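Local coordinates for protein probable aminotransferase (PDB 5YKR) that is a probable aminotransferase of class III that carries pyridoxal phosphate bound covalently to a lysine and assembles from two subunits, at residues A101-R106 with N332-A337; P94-A99 with M339-A344; T137-A142 with P293-G298. All coordinates share one frame; numbering follows the deposited sequence.

Contact 1. Residues A101-R106 with N332-A337; sequences ARQARR and NALQLA
The backbones of 101-106 and 332-337 come nearest at Gln103 and Leu334, whose CA atoms lie 5.8 Å apart, where the last turn of helix 94-104 meets the first turn of helix 333-346. Gln103 carries most of the touching. Its CB rests against Ala337 CB (3.7 Å), and with CG anti to the backbone N (chi1 -171°) the chain bends at chi2 and runs over the backbone of Ala333, CG lying 3.6 Å from Ala333 O. The amide follows, NE2 lying 3.7 Å from Ala333 CB. Beside it, Leu334 extends CD1 against the backbone N of Ala104 (3.7 Å) and, less closely, its methyl. This is helix-end packing in the fold type I architecture of class III aminotransferases, made without a hydrogen bond across the segments. The Gln103 amide is held from its own side: NE2 bonds to Gly107 O, and OE1 takes a nearly straight bond from Arg106 NE (3.0 Å), the donor standing above the carbonyl plane. On the other helix Asn332 is the N-cap. Its OD1 accepts from Gln335 N at 2.9 Å while Gln335 OE1 accepts from Asn332 N, a capping box, and Asn332 ND2 bonds to Gly291 O of the second subunit.

Contact 2. Residues P94-A99 with M339-A344; sequences PAVADA and MRATFA
Ala341 points its methyl at helix 94-104 and meets three residues of it, Ala95, Val96 and Ala99, in a largely apolar contact. Ala99 CB lies 3.8 Å from Ala341 CB, one methyl facing another. Val96 touches the same Ala341 methyl with both CA and CG2, CG2 at 4.0 Å from Ala341 CB, while the methyl of Ala95 lies farther off, toward the more open margin. Ala95 and Ala99, one helical turn apart, both point toward the opposing helix, and the Ala341 methyl fits beside them and the backbone of Val96.

Such small side chains let the helices come close: the axes of 94-99 and 339-344 approach to 8.3 Å, and the two segments run nearly antiparallel, at 162° between their N-to-C directions. The contact joins helix 94-104 to helix 333-346 within the fold type I architecture of class III aminotransferases, and the CA atoms of Val96 and Ala341 are only 5.2 Å apart.

Oxygen atoms take part through contacts with methyl groups. Ala95 O lies 3.6 Å from Ala341 CB; this carbonyl also accepts the helical bond from Ala99 N. Val96 and Thr342 meet at an oblique angle, CG2 of the valine 3.5 Å from OG1 of the threonine. The valine has CG1 anti to its backbone N (chi1 180°), which places CG2 anti to the carbonyl carbon and turns it to the threonine hydroxyl. Thr342 OG1 bonds to Ala338 O, one turn back in its own helix.

Charged groups lie at the margins. Arg340 extends to helix 115-128, with a salt bridge to Asp116 and a cation-pi contact with Trp119, whereas Asp98 is paired with Arg105 of the second subunit.

Contact 3. Residues T137-A142 with P293-G298; sequences TSATDA and PSAVWG
Ala295 presses its methyl against the backbone where helix 139-154 begins, CB lying 3.4 Å from both Ser138 C and Ala139 N. Further along the strand Trp297 meets Ala142: the indole CD1 is 3.8 Å from Ala142 CB, which approaches the ring obliquely. With chi1 65° the tryptophan CG sits between the backbone N and the carbonyl carbon, which brings the CD1 corner of the indole to the Ala142 methyl, the six-membered ring lying farther off. The methyls of Ala139 and Ala142 both lie within loose contact of Ala295 CB. At the loop end Thr137 O rests 3.3 Å from Pro293 CB.

No direct hydrogen bond crosses the segments. A water spans them instead, accepting from Ala139 N at 2.9 Å and donating weakly to Ser294 O.

The helix start is set by Ser138, its N-cap, whose OG accepts from Asp141 N (3.0 Å), while Asp141 OD1 forms a salt bridge with Arg144. One residue after Ala139, Thr140 OG1 bonds to OP3 of the modified residue LLP at position 286, so this first turn belongs to the cofactor's phosphate site.

Helix 139-154 begins just after strand 132-136. Strand 295-299 runs between strands 132-136 and 281-284 in the large mixed sheet, antiparallel to both, bonding through Ala295 to Thr136 and through Val296 to Leu284.

Overall arrangement
From the N terminus the chain enters helix 94-104, which supplies 94-99 to contact 2 and, with the residues just after it, 101-106 to contact 1. It then runs through 137-142 to 293-298, closing contact 3 across 150 intervening residues. Helix 333-346 returns to the first helix, closing contact 1 and then contact 2. The loops are therefore nested without crossing: contact 3 inside contact 1, contact 1 inside contact 2. Contacts 1 and 2, centres 10 Å apart, join one antiparallel helix pair at successive levels. Gln335 of contact 1 hydrogen-bonds Pro293 of contact 3, and Met339 of contact 2 packs on the same strand segment. All three contacts also touch the second subunit.

Contact 1. Residues A101-R106 with N332-A337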
ATOM      1  N   ALA A 101      20.265   0.173  -2.429  1.00 10.13           N
ATOM      2  CA  ALA A 101      21.276   0.407  -1.399  1.00 10.48           C
ATOM      3  C   ALA A 101      21.768   1.861  -1.444  1.00 11.11           C
ATOM      4  O   ALA A 101      21.868   2.543  -0.400  1.00 12.88           O
ATOM      5  CB  ALA A 101      22.440  -0.558  -1.592  1.00 11.56           C
ATOM      6  N   ARG A 102      22.091   2.329  -2.640  1.00 11.07           N
ATOM      7  CA  ARG A 102      22.626   3.694  -2.809  1.00 12.84           C
ATOM      8  C   ARG A 102      21.615   4.741  -2.342  1.00 11.55           C
ATOM      9  O   ARG A 102      21.958   5.706  -1.610  1.00 13.05           O
ATOM     10  CB  ARG A 102      23.000   3.961  -4.261  1.00 16.13           C
ATOM     11  CG  ARG A 102      23.422   5.375  -4.611  1.00 22.54           C
ATOM     12  CD  ARG A 102      23.948   5.461  -6.033  1.00 31.29           C
ATOM     13  NE  ARG A 102      23.058   4.924  -7.030  1.00 40.57           N
ATOM     14  CZ  ARG A 102      23.248   3.810  -7.780  1.00 42.02           C
ATOM     15  NH1 ARG A 102      24.314   2.946  -7.704  1.00 37.97           N
ATOM     16  NH2 ARG A 102      22.316   3.549  -8.642  1.00 33.18           N
ATOM     17  N   GLN A 103      20.358   4.575  -2.757  1.00 11.30           N
ATOM     18  CA  GLN A 103      19.374   5.581  -2.398  1.00 10.74           C
ATOM     19  C   GLN A 103      19.039   5.521  -0.921  1.00 10.06           C
ATOM     20  O   GLN A 103      18.805   6.559  -0.297  1.00 11.04           O
ATOM     21  CB  GLN A 103      18.140   5.509  -3.275  1.00 10.62           C
ATOM     22  CG  GLN A 103      17.173   6.678  -3.091  1.00 10.33           C
ATOM     23  CD  GLN A 103      17.825   8.019  -3.450  1.00  9.75           C
ATOM     24  OE1 GLN A 103      18.549   8.123  -4.432  1.00 12.90           O
ATOM     25  NE2 GLN A 103      17.597   9.023  -2.634  1.00 11.07           N
ATOM     26  N   ALA A 104      18.970   4.357  -0.317  1.00 11.12           N
ATOM     27  CA  ALA A 104      18.665   4.272   1.103  1.00 11.98           C
ATOM     28  C   ALA A 104      19.668   5.107   1.912  1.00 11.80           C
ATOM     29  O   ALA A 104      19.338   5.782   2.892  1.00 13.72           O
ATOM     30  CB  ALA A 104      18.644   2.820   1.576  1.00 13.02           C
ATOM     31  N   ARG A 105      20.920   5.072   1.475  1.00 11.73           N
ATOM     32  CA  ARG A 105      21.996   5.810   2.140  1.00 12.14           C
ATOM     33  C   ARG A 105      22.003   7.300   1.860  1.00 12.25           C
ATOM     34  O   ARG A 105      22.765   8.034   2.490  1.00 13.15           O
ATOM     35  CB  ARG A 105      23.329   5.183   1.760  1.00 13.81           C
ATOM     36  CG  ARG A 105      23.437   3.776   2.363  1.00 15.71           C
ATOM     37  CD  ARG A 105      24.773   3.088   2.204  1.00 20.18           C
ATOM     38  NE  ARG A 105      24.779   1.799   2.926  1.00 22.26           N
ATOM     39  CZ  ARG A 105      24.935   0.601   2.395  1.00 20.14           C
ATOM     40  NH1 ARG A 105      25.080   0.436   1.077  1.00 23.91           N
ATOM     41  NH2 ARG A 105      24.936  -0.455   3.188  1.00 22.49           N
ATOM     42  N   ARG A 106      21.106   7.770   0.996  1.00 12.37           N
ATOM     43  CA  ARG A 106      20.982   9.226   0.751  1.00 12.81           C
ATOM     44  C   ARG A 106      19.574   9.761   0.815  1.00 10.44           C
ATOM     45  O   ARG A 106      19.306  10.857   0.375  1.00 10.93           O
ATOM     46  CB  ARG A 106      21.652   9.597  -0.535  1.00 17.22           C
ATOM     47  CG  ARG A 106      21.024   9.147  -1.784  1.00 17.02           C
ATOM     48  CD  ARG A 106      21.879   9.673  -2.983  1.00 24.77           C
ATOM     49  NE  ARG A 106      21.354   9.198  -4.290  1.00 26.96           N
ATOM     50  CZ  ARG A 106      22.045   9.130  -5.434  1.00 33.82           C
ATOM     51  NH1 ARG A 106      23.331   9.435  -5.477  1.00 42.33           N
ATOM     52  NH2 ARG A 106      21.474   8.701  -6.561  1.00 38.82           N
ATOM     53  N   ASN A 332       8.033   7.672  -3.297  1.00  7.96           N
ATOM     54  CA  ASN A 332       9.213   8.069  -2.555  1.00  7.99           C
ATOM     55  C   ASN A 332      10.532   7.851  -3.303  1.00  7.50           C
ATOM     56  O   ASN A 332      10.591   7.155  -4.310  1.00  7.96           O
ATOM     57  CB  ASN A 332       9.203   7.530  -1.124  1.00  7.92           C
ATOM     58  CG  ASN A 332       9.573   6.115  -0.935  1.00  8.74           C
ATOM     59  OD1 ASN A 332      10.162   5.446  -1.779  1.00  9.30           O
ATOM     60  ND2 ASN A 332       9.245   5.645   0.289  1.00 11.76           N
ATOM     61  N   ALA A 333      11.593   8.448  -2.767  1.00  7.66           N
ATOM     62  CA  ALA A 333      12.877   8.402  -3.451  1.00  8.39           C
ATOM     63  C   ALA A 333      13.379   6.965  -3.666  1.00  7.86           C
ATOM     64  O   ALA A 333      13.947   6.638  -4.708  1.00  8.76           O
ATOM     65  CB  ALA A 333      13.892   9.202  -2.635  1.00  9.28           C
ATOM     66  N   LEU A 334      13.148   6.121  -2.674  1.00  8.33           N
ATOM     67  CA  LEU A 334      13.627   4.730  -2.780  1.00  9.59           C
ATOM     68  C   LEU A 334      12.886   3.983  -3.881  1.00  8.77           C
ATOM     69  O   LEU A 334      13.502   3.280  -4.702  1.00  9.01           O
ATOM     70  CB  LEU A 334      13.445   4.043  -1.417  1.00 11.24           C
ATOM     71  CG  LEU A 334      14.180   2.738  -1.268  1.00 12.32           C
ATOM     72  CD1 LEU A 334      15.667   3.000  -1.275  1.00 14.10           C
ATOM     73  CD2 LEU A 334      13.799   2.016  -0.016  1.00 13.16           C
ATOM     74  N   GLN A 335      11.558   4.137  -3.954  1.00  7.58           N
ATOM     75  CA  GLN A 335      10.787   3.530  -5.037  1.00  7.44           C
ATOM     76  C   GLN A 335      11.265   3.995  -6.394  1.00  7.36           C
ATOM     77  O   GLN A 335      11.450   3.200  -7.315  1.00  8.22           O
ATOM     78  CB  GLN A 335       9.306   3.899  -4.945  1.00  7.85           C
ATOM     79  CG  GLN A 335       8.514   3.251  -3.796  1.00  7.67           C
ATOM     80  CD  GLN A 335       7.059   3.768  -3.863  1.00  7.69           C
ATOM     81  OE1 GLN A 335       6.845   4.985  -4.059  1.00 10.21           O
ATOM     82  NE2 GLN A 335       6.084   2.890  -3.786  1.00  9.48           N
ATOM     83  N   LEU A 336      11.468   5.312  -6.530  1.00  7.38           N
ATOM     84  CA  LEU A 336      11.838   5.857  -7.822  1.00  7.76           C
ATOM     85  C   LEU A 336      13.239   5.375  -8.275  1.00  8.33           C
ATOM     86  O   LEU A 336      13.469   5.121  -9.465  1.00  8.43           O
ATOM     87  CB  LEU A 336      11.754   7.389  -7.809  1.00  8.27           C
ATOM     88  CG  LEU A 336      10.390   7.972  -8.223  1.00  7.99           C
ATOM     89  CD1 LEU A 336      10.106   7.713  -9.700  1.00  9.93           C
ATOM     90  CD2 LEU A 336       9.221   7.461  -7.404  1.00  8.41           C
ATOM     91  N   ALA A 337      14.174   5.258  -7.328  1.00  8.13           N
ATOM     92  CA  ALA A 337      15.496   4.728  -7.663  1.00  8.38           C
ATOM     93  C   ALA A 337      15.396   3.282  -8.192  1.00  7.85           C
ATOM     94  O   ALA A 337      16.045   2.907  -9.169  1.00  8.61           O
ATOM     95  CB  ALA A 337      16.401   4.786  -6.471  1.00  8.78           C
TER

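Contact 2. Residues P94-A99 with M339-A344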
ATOM      1  N   PRO A  94      21.133  -7.230  -9.741  1.00 12.35           N
ATOM      2  CA  PRO A  94      22.182  -6.400  -9.209  1.00 12.69           C
ATOM      3  C   PRO A  94      21.988  -4.882  -9.401  1.00 11.07           C
ATOM      4  O   PRO A  94      22.269  -4.110  -8.467  1.00 11.78           O
ATOM      5  CB  PRO A  94      23.436  -6.883  -9.933  1.00 13.58           C
ATOM      6  CG  PRO A  94      23.103  -8.206 -10.387  1.00 18.44           C
ATOM      7  CD  PRO A  94      21.644  -8.354 -10.533  1.00 12.98           C
ATOM      8  N   ALA A  95      21.483  -4.454 -10.569  1.00 11.20           N
ATOM      9  CA  ALA A  95      21.315  -3.026 -10.761  1.00 12.06           C
ATOM     10  C   ALA A  95      20.262  -2.451  -9.801  1.00 10.95           C
ATOM     11  O   ALA A  95      20.369  -1.295  -9.338  1.00 10.91           O
ATOM     12  CB  ALA A  95      20.914  -2.712 -12.185  1.00 12.30           C
ATOM     13  N   VAL A  96      19.228  -3.247  -9.533  1.00 10.22           N
ATOM     14  CA  VAL A  96      18.136  -2.807  -8.729  1.00 10.82           C
ATOM     15  C   VAL A  96      18.529  -2.806  -7.262  1.00  9.44           C
ATOM     16  O   VAL A  96      18.312  -1.809  -6.546  1.00 10.28           O
ATOM     17  CB  VAL A  96      16.856  -3.627  -8.983  1.00 11.15           C
ATOM     18  CG1 VAL A  96      15.688  -3.144  -8.126  1.00 12.07           C
ATOM     19  CG2 VAL A  96      16.468  -3.608 -10.462  1.00 11.61           C
ATOM     20  N   ALA A  97      19.171  -3.869  -6.810  1.00 11.06           N
ATOM     21  CA  ALA A  97      19.693  -3.912  -5.443  1.00 11.09           C
ATOM     22  C   ALA A  97      20.702  -2.811  -5.169  1.00 10.67           C
ATOM     23  O   ALA A  97      20.657  -2.176  -4.104  1.00 11.35           O
ATOM     24  CB  ALA A  97      20.293  -5.259  -5.126  1.00 13.23           C
ATOM     25  N   ASP A  98      21.580  -2.538  -6.148  1.00 11.27           N
ATOM     26  CA  ASP A  98      22.551  -1.468  -6.010  1.00 11.80           C
ATOM     27  C   ASP A  98      21.882  -0.100  -5.909  1.00 10.84           C
ATOM     28  O   ASP A  98      22.289   0.749  -5.098  1.00 11.58           O
ATOM     29  CB  ASP A  98      23.573  -1.450  -7.157  1.00 12.33           C
ATOM     30  CG  ASP A  98      24.630  -2.575  -7.047  1.00 15.84           C
ATOM     31  OD1 ASP A  98      24.724  -3.317  -6.013  1.00 18.26           O
ATOM     32  OD2 ASP A  98      25.356  -2.703  -8.052  1.00 19.84           O
ATOM     33  N   ALA A  99      20.844   0.114  -6.742  1.00  9.63           N
ATOM     34  CA  ALA A  99      20.123   1.383  -6.723  1.00  9.80           C
ATOM     35  C   ALA A  99      19.412   1.578  -5.369  1.00 10.02           C
ATOM     36  O   ALA A  99      19.388   2.699  -4.816  1.00 10.91           O
ATOM     37  CB  ALA A  99      19.124   1.456  -7.840  1.00 10.38           C
ATOM     38  N   MET A 339      12.703   1.780  -9.476  1.00  9.06           N
ATOM     39  CA  MET A 339      12.007   1.800 -10.772  1.00 10.29           C
ATOM     40  C   MET A 339      12.954   2.197 -11.906  1.00 10.02           C
ATOM     41  O   MET A 339      12.898   1.640 -13.013  1.00  9.17           O
ATOM     42  CB  MET A 339      10.814   2.787 -10.782  1.00 11.67           C
ATOM     43  CG  MET A 339       9.692   2.333  -9.925  1.00 12.46           C
ATOM     44  SD  MET A 339       8.365   3.597 -10.085  1.00 13.00           S
ATOM     45  CE  MET A 339       7.289   2.813  -8.873  1.00 15.59           C
ATOM     46  N   ARG A 340      13.786   3.206 -11.657  1.00  9.24           N
ATOM     47  CA  ARG A 340      14.692   3.657 -12.690  1.00  9.26           C
ATOM     48  C   ARG A 340      15.609   2.512 -13.093  1.00 10.09           C
ATOM     49  O   ARG A 340      15.779   2.227 -14.287  1.00 10.11           O
ATOM     50  CB  ARG A 340      15.471   4.875 -12.252  1.00  9.91           C
ATOM     51  CG  ARG A 340      16.531   5.313 -13.244  1.00 11.03           C
ATOM     52  CD  ARG A 340      17.094   6.626 -12.858  1.00 11.63           C
ATOM     53  NE  ARG A 340      18.021   7.130 -13.868  1.00 13.28           N
ATOM     54  CZ  ARG A 340      18.525   8.356 -13.857  1.00 13.02           C
ATOM     55  NH1 ARG A 340      18.248   9.198 -12.843  1.00 12.99           N
ATOM     56  NH2 ARG A 340      19.255   8.731 -14.885  1.00 17.69           N
ATOM     57  N   ALA A 341      16.198   1.831 -12.093  1.00  9.39           N
ATOM     58  CA  ALA A 341      17.044   0.704 -12.417  1.00  9.24           C
ATOM     59  C   ALA A 341      16.298  -0.384 -13.151  1.00  9.01           C
ATOM     60  O   ALA A 341      16.814  -1.009 -14.083  1.00  9.42           O
ATOM     61  CB  ALA A 341      17.674   0.155 -11.154  1.00  9.88           C
ATOM     62  N   THR A 342      15.062  -0.664 -12.729  1.00  9.04           N
ATOM     63  CA  THR A 342      14.295  -1.687 -13.378  1.00  9.45           C
ATOM     64  C   THR A 342      14.018  -1.387 -14.832  1.00  9.24           C
ATOM     65  O   THR A 342      14.213  -2.259 -15.719  1.00  9.44           O
ATOM     66  CB  THR A 342      12.972  -1.905 -12.585  1.00  9.52           C
ATOM     67  OG1 THR A 342      13.287  -2.355 -11.266  1.00  9.23           O
ATOM     68  CG2 THR A 342      12.080  -2.919 -13.290  1.00 10.69           C
ATOM     69  N   PHE A 343      13.516  -0.183 -15.116  1.00  9.56           N
ATOM     70  CA  PHE A 343      13.198   0.156 -16.476  1.00  9.61           C
ATOM     71  C   PHE A 343      14.435   0.328 -17.366  1.00 10.13           C
ATOM     72  O   PHE A 343      14.421  -0.048 -18.545  1.00 12.84           O
ATOM     73  CB  PHE A 343      12.328   1.395 -16.546  1.00 10.12           C
ATOM     74  CG  PHE A 343      10.966   1.231 -15.894  1.00 10.93           C
ATOM     75  CD1 PHE A 343      10.139   0.170 -16.241  1.00 12.14           C
ATOM     76  CD2 PHE A 343      10.487   2.156 -14.994  1.00 11.18           C
ATOM     77  CE1 PHE A 343       8.876   0.007 -15.664  1.00 12.68           C
ATOM     78  CE2 PHE A 343       9.213   2.034 -14.433  1.00 12.85           C
ATOM     79  CZ  PHE A 343       8.440   0.945 -14.747  1.00 12.22           C
ATOM     80  N   ALA A 344      15.505   0.858 -16.796  1.00  9.89           N
ATOM     81  CA  ALA A 344      16.723   1.134 -17.630  1.00 10.75           C
ATOM     82  C   ALA A 344      17.534  -0.131 -17.889  1.00 10.73           C
ATOM     83  O   ALA A 344      18.097  -0.296 -18.967  1.00 13.24           O
ATOM     84  CB  ALA A 344      17.582   2.166 -16.956  1.00 11.15           C
TER

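Contact 3. Residues T137-A142 with P293-G298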
ATOM      1  N   THR A 137       1.721   2.776  -3.492  1.00  7.17           N
ATOM      2  CA  THR A 137       2.453   1.679  -2.800  1.00  7.95           C
ATOM      3  C   THR A 137       1.963   0.294  -3.158  1.00  8.13           C
ATOM      4  O   THR A 137       2.492  -0.674  -2.616  1.00  8.64           O
ATOM      5  CB  THR A 137       2.471   1.923  -1.277  1.00  8.42           C
ATOM      6  OG1 THR A 137       1.154   2.019  -0.782  1.00  8.99           O
ATOM      7  CG2 THR A 137       3.214   3.184  -0.932  1.00  9.95           C
ATOM      8  N   SER A 138       0.980   0.187  -4.043  1.00  7.32           N
ATOM      9  CA  SER A 138       0.507  -1.155  -4.519  1.00  7.23           C
ATOM     10  C   SER A 138      -0.397  -1.011  -5.736  1.00  7.19           C
ATOM     11  O   SER A 138      -1.024   0.010  -5.943  1.00  7.99           O
ATOM     12  CB  SER A 138      -0.304  -1.837  -3.431  1.00  7.82           C
ATOM     13  OG  SER A 138      -1.545  -1.171  -3.180  1.00  8.05           O
ATOM     14  N   ALA A 139      -0.496  -2.087  -6.504  1.00  7.49           N
ATOM     15  CA  ALA A 139      -1.442  -2.144  -7.600  1.00  7.80           C
ATOM     16  C   ALA A 139      -2.874  -1.935  -7.108  1.00  7.36           C
ATOM     17  O   ALA A 139      -3.662  -1.280  -7.758  1.00  7.55           O
ATOM     18  CB  ALA A 139      -1.320  -3.434  -8.380  1.00  8.66           C
ATOM     19  N   THR A 140      -3.207  -2.537  -5.966  1.00  7.68           N
ATOM     20  CA  THR A 140      -4.532  -2.284  -5.408  1.00  7.89           C
ATOM     21  C   THR A 140      -4.823  -0.797  -5.293  1.00  7.84           C
ATOM     22  O   THR A 140      -5.913  -0.336  -5.715  1.00  7.74           O
ATOM     23  CB  THR A 140      -4.657  -2.919  -4.012  1.00  8.39           C
ATOM     24  OG1 THR A 140      -4.628  -4.344  -4.115  1.00  8.40           O
ATOM     25  CG2 THR A 140      -5.937  -2.505  -3.347  1.00  8.83           C
ATOM     26  N   ASP A 141      -3.885  -0.056  -4.731  1.00  7.78           N
ATOM     27  CA  ASP A 141      -4.135   1.356  -4.517  1.00  7.92           C
ATOM     28  C   ASP A 141      -4.226   2.114  -5.837  1.00  7.81           C
ATOM     29  O   ASP A 141      -5.029   3.031  -5.969  1.00  8.13           O
ATOM     30  CB  ASP A 141      -3.053   1.962  -3.637  1.00  8.55           C
ATOM     31  CG  ASP A 141      -3.215   1.631  -2.190  1.00  9.63           C
ATOM     32  OD1 ASP A 141      -4.202   0.952  -1.790  1.00 10.19           O
ATOM     33  OD2 ASP A 141      -2.344   2.126  -1.415  1.00 11.30           O
ATOM     34  N   ALA A 142      -3.401   1.748  -6.823  1.00  7.08           N
ATOM     35  CA  ALA A 142      -3.533   2.341  -8.135  1.00  7.55           C
ATOM     36  C   ALA A 142      -4.955   2.157  -8.680  1.00  8.04           C
ATOM     37  O   ALA A 142      -5.605   3.102  -9.122  1.00  8.38           O
ATOM     38  CB  ALA A 142      -2.484   1.819  -9.103  1.00  7.77           C
ATOM     39  N   PRO A 293       7.288  -2.300  -2.099  1.00  8.89           N
ATOM     40  CA  PRO A 293       5.871  -2.137  -2.485  1.00  8.45           C
ATOM     41  C   PRO A 293       5.673  -0.893  -3.327  1.00  8.71           C
ATOM     42  O   PRO A 293       6.015   0.216  -2.908  1.00  9.76           O
ATOM     43  CB  PRO A 293       5.157  -2.036  -1.126  1.00  9.04           C
ATOM     44  CG  PRO A 293       6.033  -2.862  -0.202  1.00  8.99           C
ATOM     45  CD  PRO A 293       7.444  -2.563  -0.647  1.00  9.76           C
ATOM     46  N   SER A 294       5.105  -1.067  -4.516  0.50  8.17           N
ATOM     47  CA  SER A 294       4.989   0.025  -5.485  0.50  8.48           C
ATOM     48  C   SER A 294       4.032  -0.337  -6.594  0.50  8.45           C
ATOM     49  O   SER A 294       3.773  -1.530  -6.854  0.50 10.10           O
ATOM     50  CB  SER A 294       6.334   0.349  -6.137  0.50  8.90           C
ATOM     51  OG  SER A 294       7.421   0.549  -5.262  0.50 10.26           O
ATOM     52  N   ALA A 295       3.497   0.701  -7.233  1.00  7.57           N
ATOM     53  CA  ALA A 295       2.849   0.556  -8.530  1.00  7.89           C
ATOM     54  C   ALA A 295       2.894   1.913  -9.217  1.00  7.66           C
ATOM     55  O   ALA A 295       3.086   2.956  -8.557  1.00  7.46           O
ATOM     56  CB  ALA A 295       1.393   0.077  -8.387  1.00  8.00           C
ATOM     57  N   VAL A 296       2.668   1.890 -10.539  1.00  8.43           N
ATOM     58  CA  VAL A 296       2.436   3.102 -11.282  1.00  8.45           C
ATOM     59  C   VAL A 296       1.068   3.038 -11.935  1.00  8.43           C
ATOM     60  O   VAL A 296       0.553   1.942 -12.257  1.00  8.66           O
ATOM     61  CB  VAL A 296       3.524   3.331 -12.367  1.00  9.72           C
ATOM     62  CG1 VAL A 296       4.882   3.570 -11.724  1.00 10.23           C
ATOM     63  CG2 VAL A 296       3.598   2.178 -13.384  1.00 10.16           C
ATOM     64  N   TRP A 297       0.485   4.198 -12.182  1.00  8.04           N
ATOM     65  CA  TRP A 297      -0.640   4.300 -13.052  1.00  8.43           C
ATOM     66  C   TRP A 297      -0.476   5.479 -13.954  1.00  8.36           C
ATOM     67  O   TRP A 297       0.071   6.497 -13.551  1.00  8.24           O
ATOM     68  CB  TRP A 297      -1.962   4.280 -12.327  1.00  9.74           C
ATOM     69  CG  TRP A 297      -2.275   5.369 -11.448  1.00 10.17           C
ATOM     70  CD1 TRP A 297      -2.061   5.425 -10.114  1.00  9.76           C
ATOM     71  CD2 TRP A 297      -2.940   6.575 -11.825  1.00 10.26           C
ATOM     72  NE1 TRP A 297      -2.559   6.614  -9.611  1.00 11.34           N
ATOM     73  CE2 TRP A 297      -3.106   7.345 -10.644  1.00 10.36           C
ATOM     74  CE3 TRP A 297      -3.407   7.096 -13.049  1.00 11.08           C
ATOM     75  CZ2 TRP A 297      -3.704   8.606 -10.645  1.00 11.60           C
ATOM     76  CZ3 TRP A 297      -4.018   8.340 -13.038  1.00 12.42           C
ATOM     77  CH2 TRP A 297      -4.189   9.050 -11.865  1.00 11.88           C
ATOM     78  N   GLY A 298      -0.990   5.327 -15.153  1.00  8.14           N
ATOM     79  CA  GLY A 298      -0.917   6.363 -16.184  1.00  7.78           C
ATOM     80  C   GLY A 298      -2.244   6.625 -16.840  1.00  8.55           C
ATOM     81  O   GLY A 298      -3.137   5.787 -16.756  1.00  9.48           O
TER
HETATM   82  O   HOH W   1       1.648  -4.081  -6.188  1.00  9.04           O